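Local atomic coordinates of mannitol dehydrogenase (Pseudomonas fluorescens, PDB entry 1LJ8), a protein that binds NAD and, as a long-chain dehydrogenase of the mannitol dehydrogenase family, probably catalyses the NAD-dependent oxidation of mannitol at its second carbon. Residues Q113-K118 with F166-A171; A411-G416 with V422-P427. One frame throughout, in Å; residues are numbered along the deposited sequence.

Contact 1 of 2, residues Q113-K118 with F166-A171; sequences QALIDK and FGFICA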
loop_
_atom_site.group_PDB
_atom_site.type_symbol
_atom_site.label_atom_id
_atom_site.label_comp_id
_atom_site.label_asym_id
_atom_site.label_seq_id
_atom_site.Cartn_x
_atom_site.Cartn_y
_atom_site.Cartn_z
ATOM N N GLN A 113 26.230 5.725 -2.204
ATOM C CA GLN A 113 26.725 6.561 -1.103
ATOM C C GLN A 113 26.008 7.908 -0.945
ATOM O O GLN A 113 25.855 8.404 0.193
ATOM C CB GLN A 113 28.263 6.788 -1.223
ATOM C CG GLN A 113 28.872 7.427 0.056
ATOM C CD GLN A 113 28.651 6.563 1.317
ATOM O OE1 GLN A 113 28.822 5.347 1.299
ATOM N NE2 GLN A 113 28.272 7.215 2.421
ATOM N N ALA A 114 25.575 8.507 -2.066
ATOM C CA ALA A 114 24.851 9.781 -2.006
ATOM C C ALA A 114 23.541 9.539 -1.237
ATOM O O ALA A 114 23.121 10.385 -0.470
ATOM C CB ALA A 114 24.523 10.291 -3.416
ATOM N N LEU A 115 22.914 8.397 -1.465
ATOM C CA LEU A 115 21.664 8.081 -0.756
ATOM C C LEU A 115 21.935 7.821 0.738
ATOM O O LEU A 115 21.176 8.265 1.616
ATOM C CB LEU A 115 21.044 6.870 -1.412
ATOM C CG LEU A 115 19.732 6.357 -0.875
ATOM C CD1 LEU A 115 18.796 7.579 -0.589
ATOM C CD2 LEU A 115 19.140 5.359 -1.951
ATOM N N ILE A 116 23.003 7.080 1.035
ATOM C CA ILE A 116 23.384 6.822 2.439
ATOM C C ILE A 116 23.653 8.172 3.123
ATOM O O ILE A 116 23.197 8.432 4.255
ATOM C CB ILE A 116 24.650 5.890 2.534
ATOM C CG1 ILE A 116 24.297 4.503 1.970
ATOM C CG2 ILE A 116 25.171 5.796 4.008
ATOM C CD1 ILE A 116 25.550 3.592 1.747
ATOM N N ASP A 117 24.372 9.060 2.421
ATOM C CA ASP A 117 24.686 10.383 2.992
ATOM C C ASP A 117 23.418 11.173 3.310
ATOM O O ASP A 117 23.340 11.857 4.330
ATOM C CB ASP A 117 25.529 11.229 2.024
ATOM C CG ASP A 117 26.988 10.757 1.945
ATOM O OD1 ASP A 117 27.415 10.007 2.834
ATOM O OD2 ASP A 117 27.692 11.162 0.981
ATOM N N LYS A 118 22.464 11.116 2.396
ATOM C CA LYS A 118 21.188 11.835 2.606
ATOM C C LYS A 118 20.476 11.255 3.836
ATOM O O LYS A 118 20.031 11.999 4.711
ATOM C CB LYS A 118 20.287 11.661 1.365
ATOM C CG LYS A 118 18.861 12.282 1.533
ATOM C CD LYS A 118 18.902 13.797 1.804
ATOM C CE LYS A 118 19.361 14.590 0.572
ATOM N NZ LYS A 118 19.351 16.070 0.867
ATOM N N PHE A 166 16.530 -2.320 3.867
ATOM C CA PHE A 166 17.243 -2.668 5.097
ATOM C C PHE A 166 18.712 -2.311 5.028
ATOM O O PHE A 166 19.255 -1.806 6.000
ATOM C CB PHE A 166 17.094 -4.156 5.382
ATOM C CG PHE A 166 15.664 -4.594 5.450
ATOM C CD1 PHE A 166 15.106 -5.316 4.417
ATOM C CD2 PHE A 166 14.868 -4.197 6.521
ATOM C CE1 PHE A 166 13.734 -5.647 4.433
ATOM C CE2 PHE A 166 13.504 -4.511 6.557
ATOM C CZ PHE A 166 12.936 -5.239 5.502
ATOM N N GLY A 167 19.345 -2.593 3.892
ATOM C CA GLY A 167 20.767 -2.282 3.728
ATOM C C GLY A 167 20.997 -0.791 3.787
ATOM O O GLY A 167 21.947 -0.328 4.432
ATOM N N PHE A 168 20.138 -0.014 3.130
ATOM C CA PHE A 168 20.300 1.437 3.176
ATOM C C PHE A 168 20.070 2.005 4.555
ATOM O O PHE A 168 20.821 2.885 5.014
ATOM C CB PHE A 168 19.388 2.137 2.146
ATOM C CG PHE A 168 20.017 2.228 0.796
ATOM C CD1 PHE A 168 19.597 1.402 -0.248
ATOM C CD2 PHE A 168 21.114 3.098 0.592
ATOM C CE1 PHE A 168 20.253 1.430 -1.492
ATOM C CE2 PHE A 168 21.771 3.116 -0.668
ATOM C CZ PHE A 168 21.322 2.274 -1.684
ATOM N N ILE A 169 18.995 1.566 5.225
ATOM C CA ILE A 169 18.780 2.095 6.571
ATOM C C ILE A 169 19.937 1.721 7.517
ATOM O O ILE A 169 20.384 2.563 8.282
ATOM C CB ILE A 169 17.435 1.588 7.155
ATOM C CG1 ILE A 169 16.318 2.380 6.457
ATOM C CG2 ILE A 169 17.378 1.774 8.689
ATOM C CD1 ILE A 169 14.914 1.793 6.699
ATOM N N CYS A 170 20.417 0.489 7.465
ATOM C CA CYS A 170 21.528 0.119 8.370
ATOM C C CYS A 170 22.768 0.892 8.062
ATOM O O CYS A 170 23.464 1.331 8.974
ATOM C CB CYS A 170 21.846 -1.374 8.282
ATOM S SG CYS A 170 20.641 -2.368 9.193
ATOM N N ALA A 171 23.079 1.064 6.772
ATOM C CA ALA A 171 24.296 1.817 6.472
ATOM C C ALA A 171 24.159 3.273 6.935
ATOM O O ALA A 171 25.135 3.889 7.398
ATOM C CB ALA A 171 24.630 1.752 4.945
#
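Ile116 and Phe168 mark the place where the helical segments 113-118 and 166-171 come together, with their CA atoms 6.2 Å apart. The axes of the segments approach to 9.2 Å and cross at -56°. No hydrogen bond joins them, and the contact is apolar. Phe168 and Ile116 carry it, with Leu115 and Ala171 adding to it. The CA-CB bond of Phe168 does not point at the other helix, but the ring ends up against it. Leu115 reaches over one face of this ring. Its CD2 lies 3.8 Å from the ring centroid of Phe168 and 15° off the ring normal, a CH-pi contact. The CG of Leu115 is anti to the backbone N (chi1 -179°), and this sends the branched end out over the aromatic ring. Ile116 meets the same ring obliquely, with its CG1 3.7 Å from CD2 of Phe168. Both aliphatic chains run at about a right angle to the phenylalanine side chain. One turn further along helix 165-178, CB of Ala171 touches CD1 of Ile116 at 3.8 Å. Ile116 therefore spans from the phenylalanine to the alanine. One turn apart on helix 112-119, NE2 of Gln113 donates to OD1 of Asp117 at 2.9 Å, from above the carboxylate plane. Gln175, further along helix 165-178, bonds to both of these side chains, so a polar link between the helices borders the apolar one. Both helices belong to the Rossmann domain, where helix 112-119 leads into strand 126-129 and helix 165-178 precedes the neighbouring edge strand 185-188. Leu115 also packs on Val63 of strand 59-64 and, with Phe168, on Leu65 just after it, while helix 195-210 covers helix 165-178 at Ile169 and Cys170.

Contact 2 of 2, residues A411-G416 with V422-P427; sequences ALYLKG and VSYTIP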
loop_
_atom_site.group_PDB
_atom_site.type_symbol
_atom_site.label_atom_id
_atom_site.label_comp_id
_atom_site.label_asym_id
_atom_site.label_seq_id
_atom_site.Cartn_x
_atom_site.Cartn_y
_atom_site.Cartn_z
ATOM N N ALA A 411 -6.854 -17.904 -8.360
ATOM C CA ALA A 411 -6.284 -19.030 -9.088
ATOM C C ALA A 411 -6.703 -19.023 -10.555
ATOM O O ALA A 411 -5.859 -19.213 -11.465
ATOM C CB ALA A 411 -6.686 -20.403 -8.426
ATOM N N LEU A 412 -7.984 -18.789 -10.789
ATOM C CA LEU A 412 -8.488 -18.800 -12.173
ATOM C C LEU A 412 -7.985 -17.557 -12.900
ATOM O O LEU A 412 -7.589 -17.631 -14.055
ATOM C CB LEU A 412 -10.018 -18.851 -12.200
ATOM C CG LEU A 412 -10.646 -18.995 -13.618
ATOM C CD1 LEU A 412 -10.111 -20.234 -14.333
ATOM C CD2 LEU A 412 -12.130 -19.093 -13.528
ATOM N N TYR A 413 -7.960 -16.441 -12.190
ATOM C CA TYR A 413 -7.479 -15.163 -12.740
ATOM C C TYR A 413 -6.024 -15.300 -13.233
ATOM O O TYR A 413 -5.644 -14.693 -14.252
ATOM C CB TYR A 413 -7.586 -14.115 -11.636
ATOM C CG TYR A 413 -6.621 -12.966 -11.782
ATOM C CD1 TYR A 413 -6.993 -11.804 -12.468
ATOM C CD2 TYR A 413 -5.351 -13.017 -11.191
ATOM C CE1 TYR A 413 -6.131 -10.727 -12.554
ATOM C CE2 TYR A 413 -4.459 -11.908 -11.270
ATOM C CZ TYR A 413 -4.869 -10.783 -11.950
ATOM O OH TYR A 413 -4.028 -9.677 -12.042
ATOM N N LEU A 414 -5.207 -16.084 -12.527
ATOM C CA LEU A 414 -3.797 -16.268 -12.925
ATOM C C LEU A 414 -3.621 -16.913 -14.312
ATOM O O LEU A 414 -2.520 -16.885 -14.885
ATOM C CB LEU A 414 -3.048 -17.110 -11.898
ATOM C CG LEU A 414 -2.791 -16.352 -10.583
ATOM C CD1 LEU A 414 -2.354 -17.323 -9.469
ATOM C CD2 LEU A 414 -1.721 -15.259 -10.813
ATOM N N LYS A 415 -4.677 -17.513 -14.854
ATOM C CA LYS A 415 -4.528 -18.113 -16.181
ATOM C C LYS A 415 -4.468 -17.026 -17.263
ATOM O O LYS A 415 -4.130 -17.318 -18.421
ATOM C CB LYS A 415 -5.648 -19.135 -16.448
ATOM C CG LYS A 415 -5.526 -20.369 -15.535
ATOM C CD LYS A 415 -6.615 -21.432 -15.798
ATOM C CE LYS A 415 -6.126 -22.547 -16.710
ATOM N NZ LYS A 415 -5.179 -23.463 -15.992
ATOM N N GLY A 416 -4.805 -15.783 -16.902
ATOM C CA GLY A 416 -4.644 -14.681 -17.866
ATOM C C GLY A 416 -5.673 -14.389 -18.956
ATOM O O GLY A 416 -5.316 -13.724 -19.950
ATOM N N VAL A 422 -10.703 -11.457 -23.024
ATOM C CA VAL A 422 -9.649 -10.443 -23.013
ATOM C C VAL A 422 -8.493 -11.005 -22.216
ATOM O O VAL A 422 -8.678 -11.450 -21.059
ATOM C CB VAL A 422 -10.152 -9.152 -22.367
ATOM C CG1 VAL A 422 -9.022 -8.067 -22.330
ATOM C CG2 VAL A 422 -11.396 -8.665 -23.134
ATOM N N SER A 423 -7.322 -11.018 -22.850
ATOM C CA SER A 423 -6.093 -11.538 -22.254
ATOM C C SER A 423 -5.313 -10.456 -21.541
ATOM O O SER A 423 -5.240 -9.326 -22.009
ATOM C CB SER A 423 -5.195 -12.089 -23.331
ATOM O OG SER A 423 -5.897 -13.062 -24.072
ATOM N N TYR A 424 -4.695 -10.818 -20.428
ATOM C CA TYR A 424 -3.895 -9.867 -19.677
ATOM C C TYR A 424 -2.654 -10.497 -19.093
ATOM O O TYR A 424 -2.543 -11.738 -18.939
ATOM C CB TYR A 424 -4.752 -9.250 -18.574
ATOM C CG TYR A 424 -5.483 -10.292 -17.762
ATOM C CD1 TYR A 424 -4.878 -10.876 -16.649
ATOM C CD2 TYR A 424 -6.759 -10.716 -18.129
ATOM C CE1 TYR A 424 -5.535 -11.865 -15.914
ATOM C CE2 TYR A 424 -7.430 -11.717 -17.406
ATOM C CZ TYR A 424 -6.795 -12.282 -16.293
ATOM O OH TYR A 424 -7.452 -13.277 -15.572
ATOM N N THR A 425 -1.698 -9.624 -18.793
ATOM C CA THR A 425 -0.469 -10.022 -18.175
ATOM C C THR A 425 -0.828 -9.932 -16.676
ATOM O O THR A 425 -1.801 -9.265 -16.322
ATOM C CB THR A 425 0.644 -9.023 -18.480
ATOM O OG1 THR A 425 0.192 -7.710 -18.130
ATOM C CG2 THR A 425 0.979 -9.043 -19.994
ATOM N N ILE A 426 -0.050 -10.601 -15.847
ATOM C CA ILE A 426 -0.280 -10.600 -14.378
ATOM C C ILE A 426 0.673 -9.619 -13.695
ATOM O O ILE A 426 1.875 -9.835 -13.655
ATOM C CB ILE A 426 0.004 -11.971 -13.752
ATOM C CG1 ILE A 426 -0.714 -13.099 -14.524
ATOM C CG2 ILE A 426 -0.433 -11.952 -12.265
ATOM C CD1 ILE A 426 -2.199 -12.973 -14.535
ATOM N N PRO A 427 0.142 -8.556 -13.091
ATOM C CA PRO A 427 1.051 -7.606 -12.438
ATOM C C PRO A 427 1.425 -8.079 -11.017
ATOM O O PRO A 427 0.882 -7.611 -10.033
ATOM C CB PRO A 427 0.247 -6.313 -12.470
ATOM C CG PRO A 427 -1.168 -6.777 -12.316
ATOM C CD PRO A 427 -1.235 -8.042 -13.154
#
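Tyr424 reaches back to helix 401-413, where its OH donates a hydrogen bond to the carbonyl O of Tyr413 at 2.6 Å. The donor lies in the carbonyl plane, on a lone pair. The same oxygen accepts from N of Gly416, which closes a type I turn, so two donors grip it. A second bond runs from N of Tyr424 to O of Gly416 at 3.0 Å, with the donor well above the carbonyl plane. CA of Ser423 adds a C-H...O contact to O of Gly416. Tyr424 is thus held at both its backbone and its hydroxyl. With chi1 at 50°, its CG sits between the backbone N and the carbonyl carbon, and one face of the ring lies over Gly416. CA of Gly416 is 3.8 Å from the Tyr424 ring centroid. The Tyr413 and Tyr424 rings are inclined by 24° and offset, with little overlap. CD1 of Ile426 lies near CE2 of Tyr413 at 4.1 Å, and its CG2 touches CD2 of Leu414. CD of Pro427 touches OH of Tyr413. The next carbonyl O, of Leu414, takes a bond from Gln435 of helix 431-437. The carbonyl O atoms of Tyr413 and Leu414 are thus taken up by the turn, by the returning chain and by helix 431-437.

In the fold
Contact 1 belongs to the Rossmann domain and contact 2 to the C-terminal domain. Their centres are 37 Å apart, their nearest atoms about 19 Å apart, and they share no elements. Contact 1 joins two helices far apart in sequence and is buried and purely apolar across its segments. Contact 2 is local, folding a loop back on the helix before it. It is only partly buried, with Val422 and Ser423 exposed, and it mixes hydrogen bonds with packing. The side chain of Phe168 is about 8 Å, and that of Pro427 about 10 Å, from the bound NAD, so both contacts lie near the cofactor without touching it.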